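Local coordinates for bacteriocin immunity protein (Pseudomonas aeruginosa, PDB 6W0V) that binds the nuclease domain of its cognate toxin, pyocin S8, and probably blocks its DNase activity, protecting the producing cell, at residues B[37-50]-B[64-77]. The protein carries 1 engineered substitution. Sequence-based numbering, arbitrary orientation.
Sequences IVNAAQHPDGTDII and VLKRIKEWRAANGL
Bends at chi3 in both R67 (-72°) and R72 (66°) turn these two guanidinium groups of helix 61-74 onto backbone oxygens of 37-50, one near each end of the contact. The setting is the four-helix fold of the colicin/pyocin immunity proteins: the last helix packs against the end of helix 27-41, the following loop and the short helix 48-51. R72 takes the end of helix 27-41, where Q42 turns the chain with positive phi. R72 NH1 donates to A41 O at 2.9 Å, from well above the carbonyl plane, and almost straight to Q42 OE1 at 2.7 Å. A water joins Q42 OE1 to R72 NH2, which also reaches P78 O, while L77 CB lies over the centre of one guanidinium face.

Beyond Q42 the loop runs over the indole of W71. P44 CD sits over one face, 3.5 Å from the centroid of the six-membered ring, a CH-pi contact. The H43 ring meets the indole obliquely, its CD2 3.4 Å from W71 CB; on the imidazole's other face lies I49 CD1. H43 ND1 accepts from D45 N, and a water links NE2 to R67 O, so both ring nitrogens have partners.

Deeper in, I68 presses CG1 on A41 CB and CD1 on I37 CG2, with F12 of helix 9-21 against both isoleucines. P44 O and D48 OD1 accept hydrogen bonds from K84 NZ and K84 N of the Pyocin S8 chain. In the short helix 48-51, the I49 chain slides antiparallel along R67, CG1 to CB 3.4 Å, and R67 grips I49 O side-on, NE at 3.0 Å on a lone pair and NH2 at 2.7 Å nearly along the C=O axis.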
ATOM      1  N   ILE B  37      -4.542   5.736  13.235  1.00 13.02           N
ATOM      2  CA  ILE B  37      -4.056   4.572  14.019  1.00 13.99           C
ATOM      3  C   ILE B  37      -2.578   4.771  14.316  1.00 13.80           C
ATOM      4  O   ILE B  37      -2.175   4.698  15.474  1.00 15.50           O
ATOM      5  CB  ILE B  37      -4.286   3.260  13.269  1.00 14.66           C
ATOM      6  CG1 ILE B  37      -5.779   3.005  13.096  1.00 14.77           C
ATOM      7  CG2 ILE B  37      -3.570   2.117  13.975  1.00 15.07           C
ATOM      8  CD1 ILE B  37      -6.091   2.019  12.041  1.00 15.71           C
ATOM      9  N   VAL B  38      -1.780   4.933  13.278  1.00 13.86           N
ATOM     10  CA  VAL B  38      -0.306   4.877  13.405  1.00 15.60           C
ATOM     11  C   VAL B  38       0.176   6.087  14.200  1.00 14.65           C
ATOM     12  O   VAL B  38       1.065   5.923  15.026  1.00 15.70           O
ATOM     13  CB  VAL B  38       0.328   4.762  12.013  1.00 18.23           C
ATOM     14  CG1 VAL B  38       1.796   5.141  12.003  1.00 19.00           C
ATOM     15  CG2 VAL B  38       0.105   3.361  11.471  1.00 18.16           C
ATOM     16  N   ASN B  39      -0.390   7.265  13.970  1.00 14.03           N
ATOM     17  CA  ASN B  39       0.071   8.478  14.685  1.00 16.03           C
ATOM     18  C   ASN B  39      -0.243   8.308  16.170  1.00 16.11           C
ATOM     19  O   ASN B  39       0.613   8.639  17.002  1.00 19.82           O
ATOM     20  CB  ASN B  39      -0.535   9.754  14.113  1.00 15.80           C
ATOM     21  CG  ASN B  39      -0.033  10.025  12.715  1.00 17.41           C
ATOM     22  OD1 ASN B  39       0.991   9.479  12.318  1.00 20.34           O
ATOM     23  ND2 ASN B  39      -0.744  10.867  11.988  1.00 20.61           N
ATOM     24  N   ALA B  40      -1.420   7.778  16.477  1.00 15.31           N
ATOM     25  CA  ALA B  40      -1.840   7.521  17.874  1.00 14.79           C
ATOM     26  C   ALA B  40      -0.928   6.451  18.462  1.00 14.90           C
ATOM     27  O   ALA B  40      -0.493   6.610  19.606  1.00 15.76           O
ATOM     28  CB  ALA B  40      -3.275   7.084  17.915  1.00 15.64           C
ATOM     29  N   ALA B  41      -0.686   5.378  17.717  1.00 13.73           N
ATOM     30  CA  ALA B  41      -0.032   4.171  18.268  1.00 13.39           C
ATOM     31  C   ALA B  41       1.344   4.536  18.820  1.00 12.37           C
ATOM     32  O   ALA B  41       1.729   3.980  19.843  1.00 13.28           O
ATOM     33  CB  ALA B  41       0.082   3.096  17.235  1.00 14.23           C
ATOM     34  N   GLN B  42       2.081   5.399  18.126  1.00 13.55           N
ATOM     35  CA  GLN B  42       3.490   5.720  18.435  1.00 14.06           C
ATOM     36  C   GLN B  42       4.311   4.444  18.453  1.00 13.68           C
ATOM     37  O   GLN B  42       5.293   4.360  19.205  1.00 17.03           O
ATOM     38  CB  GLN B  42       3.615   6.435  19.766  1.00 14.12           C
ATOM     39  CG  GLN B  42       2.895   7.758  19.782  1.00 15.01           C
ATOM     40  CD  GLN B  42       2.931   8.285  21.184  1.00 15.41           C
ATOM     41  OE1 GLN B  42       2.123   7.890  22.006  1.00 16.45           O
ATOM     42  NE2 GLN B  42       3.902   9.131  21.470  1.00 16.60           N
ATOM     43  N   HIS B  43       3.908   3.481  17.645  1.00 14.04           N
ATOM     44  CA  HIS B  43       4.686   2.244  17.486  1.00 14.31           C
ATOM     45  C   HIS B  43       5.867   2.581  16.601  1.00 13.87           C
ATOM     46  O   HIS B  43       5.683   3.207  15.563  1.00 14.29           O
ATOM     47  CB  HIS B  43       3.840   1.137  16.898  1.00 14.81           C
ATOM     48  CG  HIS B  43       4.496  -0.169  17.095  1.00 14.67           C
ATOM     49  ND1 HIS B  43       5.670  -0.504  16.474  1.00 15.81           N
ATOM     50  CD2 HIS B  43       4.195  -1.180  17.931  1.00 15.74           C
ATOM     51  CE1 HIS B  43       6.042  -1.703  16.874  1.00 17.56           C
ATOM     52  NE2 HIS B  43       5.148  -2.138  17.774  1.00 18.61           N
ATOM     53  N   PRO B  44       7.097   2.186  16.969  1.00 14.96           N
ATOM     54  CA  PRO B  44       8.267   2.478  16.149  1.00 16.08           C
ATOM     55  C   PRO B  44       8.144   1.920  14.728  1.00 16.55           C
ATOM     56  O   PRO B  44       8.777   2.437  13.853  1.00 19.05           O
ATOM     57  CB  PRO B  44       9.443   1.806  16.865  1.00 17.38           C
ATOM     58  CG  PRO B  44       8.800   0.892  17.886  1.00 19.67           C
ATOM     59  CD  PRO B  44       7.442   1.478  18.205  1.00 16.11           C
ATOM     60  N   ASP B  45       7.335   0.882  14.543  1.00 15.77           N
ATOM     61  CA  ASP B  45       7.211   0.173  13.247  1.00 16.01           C
ATOM     62  C   ASP B  45       6.135   0.859  12.415  1.00 14.91           C
ATOM     63  O   ASP B  45       5.971   0.482  11.248  1.00 13.88           O
ATOM     64  CB  ASP B  45       6.963  -1.316  13.458  1.00 18.25           C
ATOM     65  CG  ASP B  45       8.168  -2.004  14.064  1.00 20.46           C
ATOM     66  OD1 ASP B  45       9.284  -1.438  13.960  1.00 24.32           O
ATOM     67  OD2 ASP B  45       7.992  -3.095  14.614  1.00 24.74           O
ATOM     68  N   GLY B  46       5.471   1.861  12.978  1.00 15.17           N
ATOM     69  CA  GLY B  46       4.505   2.674  12.223  1.00 14.55           C
ATOM     70  C   GLY B  46       3.537   1.788  11.464  1.00 13.55           C
ATOM     71  O   GLY B  46       2.979   0.844  12.021  1.00 14.33           O
ATOM     72  N   THR B  47       3.378   2.014  10.176  1.00 13.57           N
ATOM     73  CA  THR B  47       2.335   1.326   9.397  1.00 14.03           C
ATOM     74  C   THR B  47       2.630  -0.166   9.321  1.00 13.18           C
ATOM     75  O   THR B  47       1.703  -0.913   9.015  1.00 14.16           O
ATOM     76  CB  THR B  47       2.234   1.932   7.999  1.00 14.02           C
ATOM     77  OG1 THR B  47       3.540   1.919   7.424  1.00 14.71           O
ATOM     78  CG2 THR B  47       1.689   3.342   8.029  1.00 15.34           C
ATOM     79  N   ASP B  48       3.866  -0.586   9.582  1.00 14.26           N
ATOM     80  CA  ASP B  48       4.224  -2.019   9.479  1.00 14.58           C
ATOM     81  C   ASP B  48       3.349  -2.812  10.434  1.00 14.80           C
ATOM     82  O   ASP B  48       3.041  -3.949  10.135  1.00 15.79           O
ATOM     83  CB  ASP B  48       5.677  -2.280   9.840  1.00 15.98           C
ATOM     84  CG  ASP B  48       6.637  -1.800   8.781  1.00 15.80           C
ATOM     85  OD1 ASP B  48       6.159  -1.199   7.795  1.00 16.85           O
ATOM     86  OD2 ASP B  48       7.829  -2.024   8.955  1.00 18.66           O
ATOM     87  N   ILE B  49       2.980  -2.198  11.547  1.00 15.64           N
ATOM     88  CA  ILE B  49       2.216  -2.900  12.606  1.00 16.63           C
ATOM     89  C   ILE B  49       0.859  -3.319  12.027  1.00 14.96           C
ATOM     90  O   ILE B  49       0.295  -4.314  12.480  1.00 15.73           O
ATOM     91  CB  ILE B  49       2.126  -1.984  13.838  1.00 19.60           C
ATOM     92  CG1 ILE B  49       2.201  -2.796  15.129  1.00 23.98           C
ATOM     93  CG2 ILE B  49       0.922  -1.065  13.755  1.00 19.02           C
ATOM     94  CD1 ILE B  49       3.575  -3.400  15.355  1.00 28.23           C
ATOM     95  N   ILE B  50       0.375  -2.611  11.004  1.00 14.37           N
ATOM     96  CA  ILE B  50      -0.887  -2.952  10.303  1.00 14.59           C
ATOM     97  C   ILE B  50      -0.555  -3.781   9.068  1.00 13.79           C
ATOM     98  O   ILE B  50      -1.165  -4.827   8.864  1.00 15.05           O
ATOM     99  CB  ILE B  50      -1.630  -1.672   9.896  1.00 14.44           C
ATOM    100  CG1 ILE B  50      -1.925  -0.787  11.110  1.00 15.15           C
ATOM    101  CG2 ILE B  50      -2.885  -2.027   9.124  1.00 15.78           C
ATOM    102  CD1 ILE B  50      -2.269   0.631  10.748  1.00 15.79           C
ATOM    103  N   VAL B  64      -3.267  -6.233  15.303  1.00 16.24           N
ATOM    104  CA  VAL B  64      -2.770  -4.836  15.240  1.00 15.44           C
ATOM    105  C   VAL B  64      -3.003  -4.194  16.602  1.00 15.18           C
ATOM    106  O   VAL B  64      -2.095  -3.563  17.121  1.00 15.81           O
ATOM    107  CB  VAL B  64      -3.480  -4.029  14.151  1.00 15.86           C
ATOM    108  CG1 VAL B  64      -3.088  -2.564  14.238  1.00 17.01           C
ATOM    109  CG2 VAL B  64      -3.219  -4.601  12.764  1.00 15.95           C
ATOM    110  N   LEU B  65      -4.216  -4.338  17.128  1.00 15.10           N
ATOM    111  CA  LEU B  65      -4.578  -3.705  18.411  1.00 15.25           C
ATOM    112  C   LEU B  65      -3.632  -4.241  19.477  1.00 14.69           C
ATOM    113  O   LEU B  65      -3.091  -3.433  20.227  1.00 15.04           O
ATOM    114  CB  LEU B  65      -6.029  -4.019  18.744  1.00 17.38           C
ATOM    115  CG  LEU B  65      -6.515  -3.396  20.045  1.00 19.02           C
ATOM    116  CD1 LEU B  65      -6.654  -1.887  19.914  1.00 19.66           C
ATOM    117  CD2 LEU B  65      -7.827  -4.035  20.465  1.00 20.25           C
ATOM    118  N   LYS B  66      -3.424  -5.556  19.501  1.00 15.53           N
ATOM    119  CA  LYS B  66      -2.489  -6.177  20.464  1.00 16.56           C
ATOM    120  C   LYS B  66      -1.097  -5.573  20.292  1.00 16.07           C
ATOM    121  O   LYS B  66      -0.472  -5.190  21.263  1.00 15.86           O
ATOM    122  CB  LYS B  66      -2.397  -7.683  20.246  1.00 18.00           C
ATOM    123  CG  LYS B  66      -1.540  -8.378  21.290  1.00 19.67           C
ATOM    124  CD  LYS B  66      -1.221  -9.810  20.985  1.00 24.07           C
ATOM    125  CE  LYS B  66       0.017  -9.964  20.134  1.00 27.59           C
ATOM    126  NZ  LYS B  66       0.497 -11.366  20.109  1.00 31.11           N
ATOM    127  N   ARG B  67      -0.598  -5.507  19.065  1.00 14.98           N
ATOM    128  CA  ARG B  67       0.786  -5.029  18.854  1.00 15.88           C
ATOM    129  C   ARG B  67       0.891  -3.592  19.365  1.00 14.65           C
ATOM    130  O   ARG B  67       1.916  -3.245  19.980  1.00 16.04           O
ATOM    131  CB  ARG B  67       1.160  -5.188  17.386  1.00 16.29           C
ATOM    132  CG  ARG B  67       1.330  -6.647  17.002  1.00 18.32           C
ATOM    133  CD  ARG B  67       1.947  -6.765  15.635  1.00 20.02           C
ATOM    134  NE  ARG B  67       1.060  -6.408  14.549  1.00 18.51           N
ATOM    135  CZ  ARG B  67       0.104  -7.187  14.054  1.00 17.52           C
ATOM    136  NH1 ARG B  67      -0.151  -8.366  14.587  1.00 18.13           N
ATOM    137  NH2 ARG B  67      -0.599  -6.796  13.008  1.00 18.39           N
ATOM    138  N   ILE B  68      -0.152  -2.798  19.162  1.00 14.37           N
ATOM    139  CA  ILE B  68      -0.148  -1.376  19.596  1.00 14.50           C
ATOM    140  C   ILE B  68      -0.210  -1.337  21.111  1.00 13.93           C
ATOM    141  O   ILE B  68       0.591  -0.646  21.718  1.00 14.51           O
ATOM    142  CB  ILE B  68      -1.315  -0.618  18.961  1.00 14.39           C
ATOM    143  CG1 ILE B  68      -1.048  -0.471  17.466  1.00 14.28           C
ATOM    144  CG2 ILE B  68      -1.524   0.715  19.647  1.00 14.35           C
ATOM    145  CD1 ILE B  68      -2.192   0.098  16.690  1.00 15.64           C
ATOM    146  N   LYS B  69      -1.142  -2.086  21.673  1.00 14.21           N
ATOM    147  CA  LYS B  69      -1.341  -2.058  23.131  1.00 13.74           C
ATOM    148  C   LYS B  69      -0.102  -2.601  23.822  1.00 13.66           C
ATOM    149  O   LYS B  69       0.310  -2.021  24.817  1.00 14.59           O
ATOM    150  CB  LYS B  69      -2.557  -2.897  23.468  1.00 14.85           C
ATOM    151  CG  LYS B  69      -3.864  -2.217  23.142  1.00 16.28           C
ATOM    152  CD  LYS B  69      -5.020  -3.142  23.280  1.00 16.40           C
ATOM    153  CE  LYS B  69      -5.159  -3.705  24.675  1.00 17.52           C
ATOM    154  NZ  LYS B  69      -6.313  -4.619  24.687  1.00 20.02           N
ATOM    155  N   GLU B  70       0.441  -3.699  23.323  1.00 14.69           N
ATOM    156  CA  GLU B  70       1.577  -4.344  24.014  1.00 16.22           C
ATOM    157  C   GLU B  70       2.748  -3.386  23.990  1.00 14.89           C
ATOM    158  O   GLU B  70       3.429  -3.220  24.997  1.00 17.75           O
ATOM    159  CB  GLU B  70       1.983  -5.647  23.362  1.00 17.13           C
ATOM    160  CG  GLU B  70       1.023  -6.745  23.683  1.00 17.68           C
ATOM    161  CD  GLU B  70       1.565  -8.096  23.289  1.00 20.23           C
ATOM    162  OE1 GLU B  70       2.486  -8.144  22.455  1.00 23.98           O
ATOM    163  OE2 GLU B  70       1.071  -9.077  23.820  1.00 23.11           O
ATOM    164  N   TRP B  71       2.978  -2.772  22.846  1.00 14.73           N
ATOM    165  CA  TRP B  71       4.147  -1.898  22.731  1.00 15.52           C
ATOM    166  C   TRP B  71       3.993  -0.717  23.683  1.00 14.36           C
ATOM    167  O   TRP B  71       4.937  -0.384  24.419  1.00 14.83           O
ATOM    168  CB  TRP B  71       4.315  -1.459  21.285  1.00 16.91           C
ATOM    169  CG  TRP B  71       5.675  -0.883  21.205  1.00 20.52           C
ATOM    170  CD1 TRP B  71       6.854  -1.562  21.137  1.00 22.05           C
ATOM    171  CD2 TRP B  71       5.996   0.483  21.439  1.00 21.88           C
ATOM    172  NE1 TRP B  71       7.899  -0.690  21.226  1.00 24.02           N
ATOM    173  CE2 TRP B  71       7.402   0.571  21.413  1.00 22.93           C
ATOM    174  CE3 TRP B  71       5.229   1.636  21.615  1.00 22.84           C
ATOM    175  CZ2 TRP B  71       8.064   1.777  21.585  1.00 26.16           C
ATOM    176  CZ3 TRP B  71       5.891   2.832  21.762  1.00 24.95           C
ATOM    177  CH2 TRP B  71       7.282   2.895  21.749  1.00 27.88           C
ATOM    178  N   ARG B  72       2.818  -0.109  23.691  1.00 13.51           N
ATOM    179  CA  ARG B  72       2.563   1.076  24.536  1.00 13.75           C
ATOM    180  C   ARG B  72       2.653   0.667  25.998  1.00 13.46           C
ATOM    181  O   ARG B  72       3.321   1.368  26.752  1.00 14.23           O
ATOM    182  CB  ARG B  72       1.190   1.638  24.213  1.00 13.51           C
ATOM    183  CG  ARG B  72       1.178   2.237  22.820  1.00 13.94           C
ATOM    184  CD  ARG B  72      -0.154   2.824  22.480  1.00 14.42           C
ATOM    185  NE  ARG B  72      -0.386   3.952  23.344  1.00 13.94           N
ATOM    186  CZ  ARG B  72       0.145   5.156  23.210  1.00 13.62           C
ATOM    187  NH1 ARG B  72       0.921   5.438  22.174  1.00 13.32           N
ATOM    188  NH2 ARG B  72      -0.150   6.093  24.095  1.00 14.00           N
ATOM    189  N   ALA B  73       2.023  -0.450  26.340  1.00 13.35           N
ATOM    190  CA  ALA B  73       1.977  -0.904  27.743  1.00 13.57           C
ATOM    191  C   ALA B  73       3.396  -1.203  28.219  1.00 13.76           C
ATOM    192  O   ALA B  73       3.652  -1.001  29.399  1.00 15.37           O
ATOM    193  CB  ALA B  73       1.068  -2.083  27.876  1.00 14.55           C
ATOM    194  N   ALA B  74       4.280  -1.686  27.347  1.00 14.74           N
ATOM    195  CA  ALA B  74       5.655  -2.089  27.724  1.00 16.07           C
ATOM    196  C   ALA B  74       6.585  -0.874  27.707  1.00 15.49           C
ATOM    197  O   ALA B  74       7.701  -0.975  28.221  1.00 18.20           O
ATOM    198  CB  ALA B  74       6.158  -3.160  26.795  1.00 17.75           C
ATOM    199  N   ASN B  75       6.166   0.231  27.081  1.00 14.85           N
ATOM    200  CA  ASN B  75       7.089   1.356  26.821  1.00 14.61           C
ATOM    201  C   ASN B  75       6.546   2.647  27.419  1.00 15.34           C
ATOM    202  O   ASN B  75       6.895   3.705  26.932  1.00 16.90           O
ATOM    203  CB  ASN B  75       7.368   1.464  25.326  1.00 15.43           C
ATOM    204  CG  ASN B  75       8.233   0.309  24.882  1.00 16.84           C
ATOM    205  OD1 ASN B  75       9.446   0.336  25.079  1.00 20.83           O
ATOM    206  ND2 ASN B  75       7.608  -0.741  24.388  1.00 15.90           N
ATOM    207  N   GLY B  76       5.782   2.551  28.496  1.00 15.05           N
ATOM    208  CA  GLY B  76       5.507   3.711  29.353  1.00 16.73           C
ATOM    209  C   GLY B  76       4.541   4.658  28.699  1.00 14.85           C
ATOM    210  O   GLY B  76       4.541   5.839  29.051  1.00 15.64           O
ATOM    211  N   LEU B  77       3.738   4.147  27.771  1.00 13.82           N
ATOM    212  CA  LEU B  77       2.730   4.992  27.108  1.00 13.60           C
ATOM    213  C   LEU B  77       1.345   4.581  27.548  1.00 14.19           C
ATOM    214  O   LEU B  77       1.086   3.415  27.830  1.00 14.59           O
ATOM    215  CB  LEU B  77       2.902   4.875  25.598  1.00 14.36           C
ATOM    216  CG  LEU B  77       4.196   5.477  25.082  1.00 16.09           C
ATOM    217  CD1 LEU B  77       4.314   5.216  23.600  1.00 17.37           C
ATOM    218  CD2 LEU B  77       4.247   6.965  25.382  1.00 17.90           C
TER
HETATM  219  O   HOH W   1       2.000   1.187  19.721  1.00 20.74           O
HETATM  220  O   HOH W   2       0.868   8.622  24.074  1.00 18.32           O
HETATM  221  O   HOH W   3       4.144  -4.266  19.515  1.00 25.22           O
HETATM  222  O   HOH W   4      -1.951  -6.964  10.576  1.00 16.82           O